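Local coordinates for protein D-threo-3-hydroxyaspartate dehydratase (PDB 3WQC) that catalyses the deamination of D-threo-3-hydroxyaspartate to oxaloacetate and ammonium, using pyridoxal 5'-phosphate and a divalent metal ion, at residues B[18-23]-B[271-276]; B[248-253]-B[265-270]; B[256-261]-B[300-305]. All coordinates share one frame; numbering follows the deposited sequence.

Overall arrangement
Interaction 2 lies where the chain passes from the alanine racemase-like barrel into strand 268-278 of the beta domain. Interaction 1 ties strand 22-26 to that same strand. Their centres are about 18 Å apart, and they touch, with A22 O 3.8 Å from V270 CG1. Interaction 3 joins helix 253-258 to the loop 300-305. Its centre is about 13 Å from that of interaction 2, and C261 SG meets F251 CB at 3.6 Å. Interactions 1 and 3 are about 17 Å apart at their nearest atoms. The side chain of D252 is about 6 Å from a magnesium ion. D252 and I258 each come within about 8 Å of pyridoxal-5'-phosphate. Interaction 1 lies away from the annotated sites; interaction 3 holds none of their residues.

Interaction 1: B[18-23]-B[271-276]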
loop_
_atom_site.group_PDB
_atom_site.type_symbol
_atom_site.label_atom_id
_atom_site.label_comp_id
_atom_site.label_asym_id
_atom_site.label_seq_id
_atom_site.Cartn_x
_atom_site.Cartn_y
_atom_site.Cartn_z
ATOM N N LEU B 18 -18.978 -8.124 -9.565
ATOM C CA LEU B 18 -17.526 -7.979 -9.356
ATOM C C LEU B 18 -16.992 -8.924 -8.274
ATOM O O LEU B 18 -17.705 -9.200 -7.261
ATOM C CB LEU B 18 -17.234 -6.549 -8.866
ATOM C CG LEU B 18 -17.252 -5.469 -9.979
ATOM C CD1 LEU B 18 -17.116 -4.106 -9.350
ATOM C CD2 LEU B 18 -16.227 -5.706 -11.119
ATOM N N ASP B 19 -15.768 -9.396 -8.414
ATOM C CA ASP B 19 -15.127 -9.986 -7.229
ATOM C C ASP B 19 -14.722 -8.858 -6.279
ATOM O O ASP B 19 -14.655 -7.646 -6.685
ATOM C CB ASP B 19 -13.894 -10.761 -7.670
ATOM C CG ASP B 19 -13.333 -11.726 -6.565
ATOM O OD1 ASP B 19 -14.073 -12.030 -5.568
ATOM O OD2 ASP B 19 -12.157 -12.202 -6.715
ATOM N N THR B 20 -14.557 -9.217 -5.006
ATOM C CA THR B 20 -14.163 -8.255 -3.982
ATOM C C THR B 20 -12.814 -8.710 -3.381
ATOM O O THR B 20 -12.441 -9.897 -3.415
ATOM C CB THR B 20 -15.192 -8.247 -2.843
ATOM O OG1 THR B 20 -15.424 -9.575 -2.365
ATOM C CG2 THR B 20 -16.487 -7.613 -3.347
ATOM N N PRO B 21 -11.989 -7.776 -2.933
ATOM C CA PRO B 21 -12.290 -6.324 -2.912
ATOM C C PRO B 21 -12.102 -5.652 -4.282
ATOM O O PRO B 21 -11.332 -6.157 -5.104
ATOM C CB PRO B 21 -11.222 -5.756 -1.912
ATOM C CG PRO B 21 -10.066 -6.709 -2.069
ATOM C CD PRO B 21 -10.665 -8.100 -2.352
ATOM N N ALA B 22 -12.766 -4.505 -4.476
ATOM C CA ALA B 22 -12.630 -3.734 -5.727
ATOM C C ALA B 22 -12.673 -2.270 -5.355
ATOM O O ALA B 22 -13.396 -1.852 -4.404
ATOM C CB ALA B 22 -13.796 -4.051 -6.673
ATOM N N ALA B 23 -11.922 -1.438 -6.091
ATOM C CA ALA B 23 -11.919 0.027 -5.833
ATOM C C ALA B 23 -12.944 0.665 -6.794
ATOM O O ALA B 23 -12.741 0.657 -8.041
ATOM C CB ALA B 23 -10.490 0.525 -6.075
ATOM N N LEU B 271 -15.283 -1.964 -2.378
ATOM C CA LEU B 271 -16.355 -2.983 -2.316
ATOM C C LEU B 271 -15.787 -4.203 -1.607
ATOM O O LEU B 271 -14.709 -4.643 -1.967
ATOM C CB LEU B 271 -16.727 -3.332 -3.771
ATOM C CG LEU B 271 -17.978 -4.267 -3.936
ATOM C CD1 LEU B 271 -19.260 -3.542 -3.493
ATOM C CD2 LEU B 271 -18.020 -4.701 -5.406
ATOM N N ALA B 272 -16.502 -4.747 -0.583
ATOM C CA ALA B 272 -15.987 -5.824 0.225
ATOM C C ALA B 272 -17.108 -6.792 0.471
ATOM O O ALA B 272 -18.263 -6.372 0.469
ATOM C CB ALA B 272 -15.453 -5.277 1.574
ATOM N N THR B 273 -16.770 -8.026 0.743
ATOM C CA THR B 273 -17.750 -9.034 1.150
ATOM C C THR B 273 -17.547 -9.462 2.585
ATOM O O THR B 273 -16.366 -9.671 3.031
ATOM C CB THR B 273 -17.581 -10.312 0.237
ATOM O OG1 THR B 273 -17.874 -9.939 -1.110
ATOM C CG2 THR B 273 -18.575 -11.415 0.587
ATOM N N VAL B 274 -18.677 -9.732 3.320
ATOM C CA VAL B 274 -18.553 -10.308 4.630
ATOM C C VAL B 274 -18.243 -11.834 4.502
ATOM O O VAL B 274 -18.980 -12.570 3.797
ATOM C CB VAL B 274 -19.898 -10.137 5.379
ATOM C CG1 VAL B 274 -19.788 -10.887 6.732
ATOM C CG2 VAL B 274 -20.123 -8.639 5.676
ATOM N N ILE B 275 -17.125 -12.288 5.091
ATOM C CA ILE B 275 -16.704 -13.655 4.974
ATOM C C ILE B 275 -16.726 -14.418 6.318
ATOM O O ILE B 275 -16.458 -15.629 6.364
ATOM C CB ILE B 275 -15.270 -13.751 4.355
ATOM C CG1 ILE B 275 -14.258 -12.983 5.228
ATOM C CG2 ILE B 275 -15.281 -13.196 2.928
ATOM C CD1 ILE B 275 -12.774 -13.196 4.794
ATOM N N GLY B 276 -17.123 -13.758 7.402
ATOM C CA GLY B 276 -17.172 -14.468 8.686
ATOM C C GLY B 276 -17.540 -13.531 9.801
ATOM O O GLY B 276 -17.790 -12.337 9.550
#
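L18 meets L271 at about a right angle, with CB of L18 4.0 Å from CD2 of L271. D19 faces the second subunit, where its carboxylate pairs with R101 of that chain. T20 then turns back toward strand 268-278. Its CG2 sits 3.7 Å from CG of L271. Its OG1 accepts a hydrogen bond from OG1 of T273, with 2.8 Å between the two hydroxyl oxygens. With OG1 between the backbone N and the carbonyl carbon (chi1 52°), the hydroxyl is brought to T273 and D287 while CG2 is left to pack on L271. OG1 also bonds D287, so this buried oxygen has polar partners on two residues. A valine in place of T20 would probably leave the T273 hydroxyl and the D287 carboxylate each without this partner. The next peptide bond, into P21, is cis. CA of P21 comes within 3.1 Å of the carbonyl O of L271, a CA-H...O contact. From here the segment enters strand 22-26, which joins the beta domain sheet beside strand 268-278. A22 and L271 form an antiparallel hydrogen-bonded pair. The bond from N of L271 to O of A22 is 2.8 Å long. The return bond, from N of A22 to O of L271, is longer at 3.2 Å. The CB atoms of A22 and L271 lie on the same face of the sheet, 4.2 Å apart. L271 carries its CG anti to the backbone N (chi1 -173°), which takes its CD2 branch on to T20 and L18. A23 continues the sheet on the other edge of its strand, with backbone bonding to Q373 in strand 371-375.

Interaction 2: B[248-253]-B[265-270]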
loop_
_atom_site.group_PDB
_atom_site.type_symbol
_atom_site.label_atom_id
_atom_site.label_comp_id
_atom_site.label_asym_id
_atom_site.label_seq_id
_atom_site.Cartn_x
_atom_site.Cartn_y
_atom_site.Cartn_z
ATOM N N TYR B 248 -8.659 15.924 -4.299
ATOM C CA TYR B 248 -10.055 16.395 -4.459
ATOM C C TYR B 248 -10.843 15.577 -5.480
ATOM O O TYR B 248 -12.086 15.599 -5.433
ATOM C CB TYR B 248 -10.052 17.901 -4.880
ATOM C CG TYR B 248 -9.798 18.022 -6.370
ATOM C CD1 TYR B 248 -8.501 18.004 -6.922
ATOM C CD2 TYR B 248 -10.883 18.143 -7.293
ATOM C CE1 TYR B 248 -8.277 18.045 -8.288
ATOM C CE2 TYR B 248 -10.661 18.143 -8.642
ATOM C CZ TYR B 248 -9.391 18.169 -9.162
ATOM O OH TYR B 248 -9.169 18.218 -10.515
ATOM N N VAL B 249 -10.218 14.983 -6.477
ATOM C CA VAL B 249 -10.943 14.300 -7.513
ATOM C C VAL B 249 -11.854 13.236 -6.888
ATOM O O VAL B 249 -13.028 13.032 -7.380
ATOM C CB VAL B 249 -9.995 13.758 -8.643
ATOM C CG1 VAL B 249 -9.082 12.594 -8.162
ATOM C CG2 VAL B 249 -10.783 13.303 -9.891
ATOM N N PHE B 250 -11.341 12.579 -5.832
ATOM C CA PHE B 250 -12.162 11.607 -5.093
ATOM C C PHE B 250 -12.583 12.034 -3.718
ATOM O O PHE B 250 -13.626 11.559 -3.197
ATOM C CB PHE B 250 -11.408 10.236 -4.958
ATOM C CG PHE B 250 -10.988 9.648 -6.301
ATOM C CD1 PHE B 250 -11.818 9.739 -7.477
ATOM C CD2 PHE B 250 -9.794 8.927 -6.376
ATOM C CE1 PHE B 250 -11.420 9.137 -8.699
ATOM C CE2 PHE B 250 -9.425 8.306 -7.582
ATOM C CZ PHE B 250 -10.204 8.435 -8.738
ATOM N N PHE B 251 -11.763 12.839 -3.026
ATOM C CA PHE B 251 -11.854 13.064 -1.609
ATOM C C PHE B 251 -11.702 11.766 -0.791
ATOM O O PHE B 251 -11.515 10.684 -1.391
ATOM C CB PHE B 251 -13.141 13.876 -1.169
ATOM C CG PHE B 251 -13.111 15.311 -1.638
ATOM C CD1 PHE B 251 -12.117 16.179 -1.133
ATOM C CD2 PHE B 251 -14.082 15.801 -2.513
ATOM C CE1 PHE B 251 -12.140 17.556 -1.460
ATOM C CE2 PHE B 251 -14.086 17.178 -2.874
ATOM C CZ PHE B 251 -13.118 18.029 -2.323
ATOM N N ASP B 252 -11.727 11.902 0.526
ATOM C CA ASP B 252 -11.517 10.806 1.449
ATOM C C ASP B 252 -11.843 11.251 2.833
ATOM O O ASP B 252 -12.315 12.419 3.024
ATOM C CB ASP B 252 -10.095 10.202 1.295
ATOM C CG ASP B 252 -8.987 11.225 1.596
ATOM O OD1 ASP B 252 -9.270 12.147 2.418
ATOM O OD2 ASP B 252 -7.872 11.119 1.035
ATOM N N LEU B 253 -11.703 10.366 3.829
ATOM C CA LEU B 253 -12.125 10.735 5.173
ATOM C C LEU B 253 -11.168 11.702 5.880
ATOM O O LEU B 253 -11.588 12.515 6.708
ATOM C CB LEU B 253 -12.270 9.497 6.059
ATOM C CG LEU B 253 -13.422 8.557 5.532
ATOM C CD1 LEU B 253 -13.271 7.218 6.270
ATOM C CD2 LEU B 253 -14.775 9.217 5.817
ATOM N N ASP B 265 -19.339 13.363 -0.316
ATOM C CA ASP B 265 -18.568 13.764 -1.516
ATOM C C ASP B 265 -17.477 12.757 -1.867
ATOM O O ASP B 265 -16.865 12.942 -2.955
ATOM C CB ASP B 265 -17.901 15.166 -1.304
ATOM C CG ASP B 265 -18.921 16.215 -0.868
ATOM O OD1 ASP B 265 -20.084 16.141 -1.350
ATOM O OD2 ASP B 265 -18.657 17.079 0.004
ATOM N N VAL B 266 -17.270 11.702 -1.071
ATOM C CA VAL B 266 -16.145 10.789 -1.287
ATOM C C VAL B 266 -16.546 9.846 -2.414
ATOM O O VAL B 266 -17.558 9.114 -2.295
ATOM C CB VAL B 266 -15.799 10.049 0.020
ATOM C CG1 VAL B 266 -14.683 9.009 -0.181
ATOM C CG2 VAL B 266 -15.350 11.019 1.113
ATOM N N ALA B 267 -15.817 9.935 -3.530
ATOM C CA ALA B 267 -16.150 9.216 -4.764
ATOM C C ALA B 267 -15.528 7.825 -4.815
ATOM O O ALA B 267 -15.870 7.060 -5.680
ATOM C CB ALA B 267 -15.828 10.102 -5.991
ATOM N N LEU B 268 -14.540 7.539 -3.982
ATOM C CA LEU B 268 -13.826 6.243 -4.064
ATOM C C LEU B 268 -14.254 5.424 -2.825
ATOM O O LEU B 268 -14.255 5.934 -1.670
ATOM C CB LEU B 268 -12.308 6.495 -3.953
ATOM C CG LEU B 268 -11.428 5.241 -3.947
ATOM C CD1 LEU B 268 -11.624 4.414 -5.240
ATOM C CD2 LEU B 268 -9.958 5.649 -3.683
ATOM N N SER B 269 -14.657 4.172 -3.058
ATOM C CA SER B 269 -14.951 3.297 -1.955
ATOM C C SER B 269 -14.408 1.903 -2.330
ATOM O O SER B 269 -14.194 1.622 -3.540
ATOM C CB SER B 269 -16.494 3.191 -1.627
ATOM O OG SER B 269 -17.198 2.677 -2.751
ATOM N N VAL B 270 -14.221 1.052 -1.333
ATOM C CA VAL B 270 -13.711 -0.310 -1.615
ATOM C C VAL B 270 -14.916 -1.236 -1.364
ATOM O O VAL B 270 -15.427 -1.342 -0.232
ATOM C CB VAL B 270 -12.538 -0.688 -0.723
ATOM C CG1 VAL B 270 -12.167 -2.159 -0.857
ATOM C CG2 VAL B 270 -11.344 0.244 -1.053
#
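The backbones of F250 and A267 meet with their CA atoms 4.7 Å apart, and the touching parts run at 90° to each other from end to end. One hydrogen bond joins them: N of A267 donates to O of F250 at 2.7 Å, nearly straight at 170°. The same oxygen receives a CA-H...O contact from V266. Beside this bond, CB of F250 packs against CB of L268 at 4.0 Å. The two side chains slant across each other. CD1 of F250 also lies near the methyl of A267. CG1 of V249 covers the centre of one face of the F250 ring, and Y372 meets this ring edge-to-face. The CD2 edge of F251 comes 4.0 Å from O of D265, close to the ring plane. The D265 carboxylate itself bonds N of A262. O of Y248 lies 3.5 Å above one face of the F251 ring, displaced toward the rim. V266 sets its two methyls against the peptide between F251 and D252. CG1, anti to the backbone N (chi1 176°), reaches O of F251, and CG2 lies 3.8 Å from N of D252. D252 is the N-cap of helix 253-258. Its OD1 accepts from N of M255 and its OD2 from N of A362. F251 O, D252 N and L268 N are buried here without a polar partner. One backbone bond thus fixes how the segments meet, and apolar packing fills the rest. Next to it, D252 ties the helix start to the start of helix 362-366, beside the magnesium ligands H361 and C363.

Interaction 3: B[256-261]-B[300-305]; sequences RNIGVC and ARQKQD
N257 sets its side-chain amide between Q302 and Q304. Its ND2 donates to OE1 of Q302 and to the backbone O of Q304, each at 2.9 Å. The Q302 oxygen lies in the N257 amide plane, but the two amide planes stand 73° apart, and ND2 approaches OE1 from above the Q302 carbonyl plane. NE2 of Q302 turns to the backbone O of V254. OD1 of N257 accepts from NH1 of R256 at 2.8 Å, in the guanidinium plane. R256 reaches there with a bend at chi2 (-92°). NH1 also donates to OE1 of Q304 at 3.0 Å. This bond is bent, tilted from the guanidinium plane and off the Q304 lone pairs, the two planes being 69° apart. K303 lies across N257, its CE 3.8 Å from O of N257. Its NZ reaches O of R256 and O of N257 through one water each. These carbonyls are near the C-terminal end of helix 253-258, which closes in a Schellman motif at G259. The lysine charge probably gains from that helix end. The N257 amide is probably held against flipping, which would turn its NH2 to R256 and its oxygen to two acceptors.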
loop_
_atom_site.group_PDB
_atom_site.type_symbol
_atom_site.label_atom_id
_atom_site.label_comp_id
_atom_site.label_asym_id
_atom_site.label_seq_id
_atom_site.Cartn_x
_atom_site.Cartn_y
_atom_site.Cartn_z
ATOM N N ARG B 256 -12.541 14.911 4.695
ATOM C CA ARG B 256 -13.806 15.149 5.427
ATOM C C ARG B 256 -13.461 15.728 6.815
ATOM O O ARG B 256 -14.072 16.749 7.263
ATOM C CB ARG B 256 -14.564 13.822 5.585
ATOM C CG ARG B 256 -15.895 14.011 6.304
ATOM C CD ARG B 256 -15.697 13.801 7.819
ATOM N NE ARG B 256 -16.972 13.671 8.524
ATOM C CZ ARG B 256 -17.082 13.529 9.855
ATOM N NH1 ARG B 256 -15.993 13.487 10.655
ATOM N NH2 ARG B 256 -18.304 13.406 10.391
ATOM N N ASN B 257 -12.473 15.156 7.532
ATOM C CA ASN B 257 -12.110 15.631 8.833
ATOM C C ASN B 257 -11.430 17.023 8.814
ATOM O O ASN B 257 -11.592 17.814 9.780
ATOM C CB ASN B 257 -11.223 14.671 9.547
ATOM C CG ASN B 257 -11.990 13.492 10.120
ATOM O OD1 ASN B 257 -13.209 13.616 10.380
ATOM N ND2 ASN B 257 -11.274 12.403 10.453
ATOM N N ILE B 258 -10.696 17.324 7.734
ATOM C CA ILE B 258 -10.088 18.652 7.596
ATOM C C ILE B 258 -11.223 19.669 7.428
ATOM O O ILE B 258 -11.066 20.844 7.865
ATOM C CB ILE B 258 -9.104 18.688 6.368
ATOM C CG1 ILE B 258 -7.851 17.935 6.802
ATOM C CG2 ILE B 258 -8.698 20.168 6.012
ATOM C CD1 ILE B 258 -7.017 17.517 5.563
ATOM N N GLY B 259 -12.331 19.250 6.808
ATOM C CA GLY B 259 -13.554 20.062 6.716
ATOM C C GLY B 259 -13.827 20.598 5.349
ATOM O O GLY B 259 -14.657 21.501 5.220
ATOM N N VAL B 260 -13.132 20.092 4.333
ATOM C CA VAL B 260 -13.261 20.623 2.969
ATOM C C VAL B 260 -14.201 19.760 2.125
ATOM O O VAL B 260 -14.487 20.120 0.959
ATOM C CB VAL B 260 -11.906 20.838 2.309
ATOM C CG1 VAL B 260 -11.094 21.902 3.144
ATOM C CG2 VAL B 260 -11.148 19.514 2.166
ATOM N N CYS B 261 -14.775 18.676 2.702
ATOM C CA CYS B 261 -15.813 17.964 1.966
ATOM C C CYS B 261 -16.647 17.253 3.059
ATOM O O CYS B 261 -16.279 17.209 4.248
ATOM C CB CYS B 261 -15.222 16.905 0.988
ATOM S SG CYS B 261 -14.394 15.537 1.780
ATOM N N ALA B 300 -6.564 8.725 12.385
ATOM C CA ALA B 300 -6.312 8.353 13.798
ATOM C C ALA B 300 -6.057 9.564 14.690
ATOM O O ALA B 300 -6.510 9.582 15.834
ATOM C CB ALA B 300 -5.186 7.375 13.969
ATOM N N ARG B 301 -5.438 10.575 14.167
ATOM C CA ARG B 301 -5.138 11.740 15.026
ATOM C C ARG B 301 -6.130 12.898 14.817
ATOM O O ARG B 301 -5.945 13.987 15.379
ATOM C CB ARG B 301 -3.770 12.276 14.681
ATOM C CG ARG B 301 -3.661 12.746 13.204
ATOM C CD ARG B 301 -3.678 11.560 12.247
ATOM N NE ARG B 301 -2.652 10.586 12.675
ATOM C CZ ARG B 301 -1.411 10.511 12.182
ATOM N NH1 ARG B 301 -0.996 11.298 11.199
ATOM N NH2 ARG B 301 -0.583 9.610 12.671
ATOM N N GLN B 302 -7.117 12.751 13.960
ATOM C CA GLN B 302 -8.024 13.811 13.631
ATOM C C GLN B 302 -9.234 13.786 14.581
ATOM O O GLN B 302 -9.245 12.984 15.521
ATOM C CB GLN B 302 -8.502 13.675 12.191
ATOM C CG GLN B 302 -7.373 13.880 11.174
ATOM C CD GLN B 302 -7.980 13.871 9.803
ATOM O OE1 GLN B 302 -8.569 12.826 9.384
ATOM N NE2 GLN B 302 -7.808 14.953 9.012
ATOM N N LYS B 303 -10.244 14.630 14.342
ATOM C CA LYS B 303 -11.341 14.770 15.282
ATOM C C LYS B 303 -12.207 13.519 15.349
ATOM O O LYS B 303 -12.913 13.319 16.318
ATOM C CB LYS B 303 -12.234 16.007 14.953
ATOM C CG LYS B 303 -13.023 15.947 13.597
ATOM C CD LYS B 303 -13.625 17.293 13.133
ATOM C CE LYS B 303 -14.600 17.101 11.981
ATOM N NZ LYS B 303 -15.225 18.426 11.654
ATOM N N GLN B 304 -12.196 12.710 14.308
ATOM C CA GLN B 304 -12.969 11.483 14.297
ATOM C C GLN B 304 -12.132 10.356 13.647
ATOM O O GLN B 304 -11.766 10.415 12.458
ATOM C CB GLN B 304 -14.271 11.686 13.526
ATOM C CG GLN B 304 -15.067 10.361 13.603
ATOM C CD GLN B 304 -16.531 10.574 13.214
ATOM O OE1 GLN B 304 -16.937 11.674 12.835
ATOM N NE2 GLN B 304 -17.306 9.543 13.297
ATOM N N ASP B 305 -11.842 9.342 14.447
ATOM C CA ASP B 305 -11.013 8.209 13.958
ATOM C C ASP B 305 -11.919 7.213 13.260
ATOM O O ASP B 305 -12.889 6.702 13.900
ATOM C CB ASP B 305 -10.327 7.594 15.186
ATOM C CG ASP B 305 -9.410 6.439 14.846
ATOM O OD1 ASP B 305 -9.282 6.077 13.672
ATOM O OD2 ASP B 305 -8.759 5.960 15.772
HETATM O O HOH W 1 -16.071 17.555 8.767
HETATM O O HOH W 2 -9.919 16.704 12.450
HETATM O O HOH W 3 -13.100 19.984 10.494
#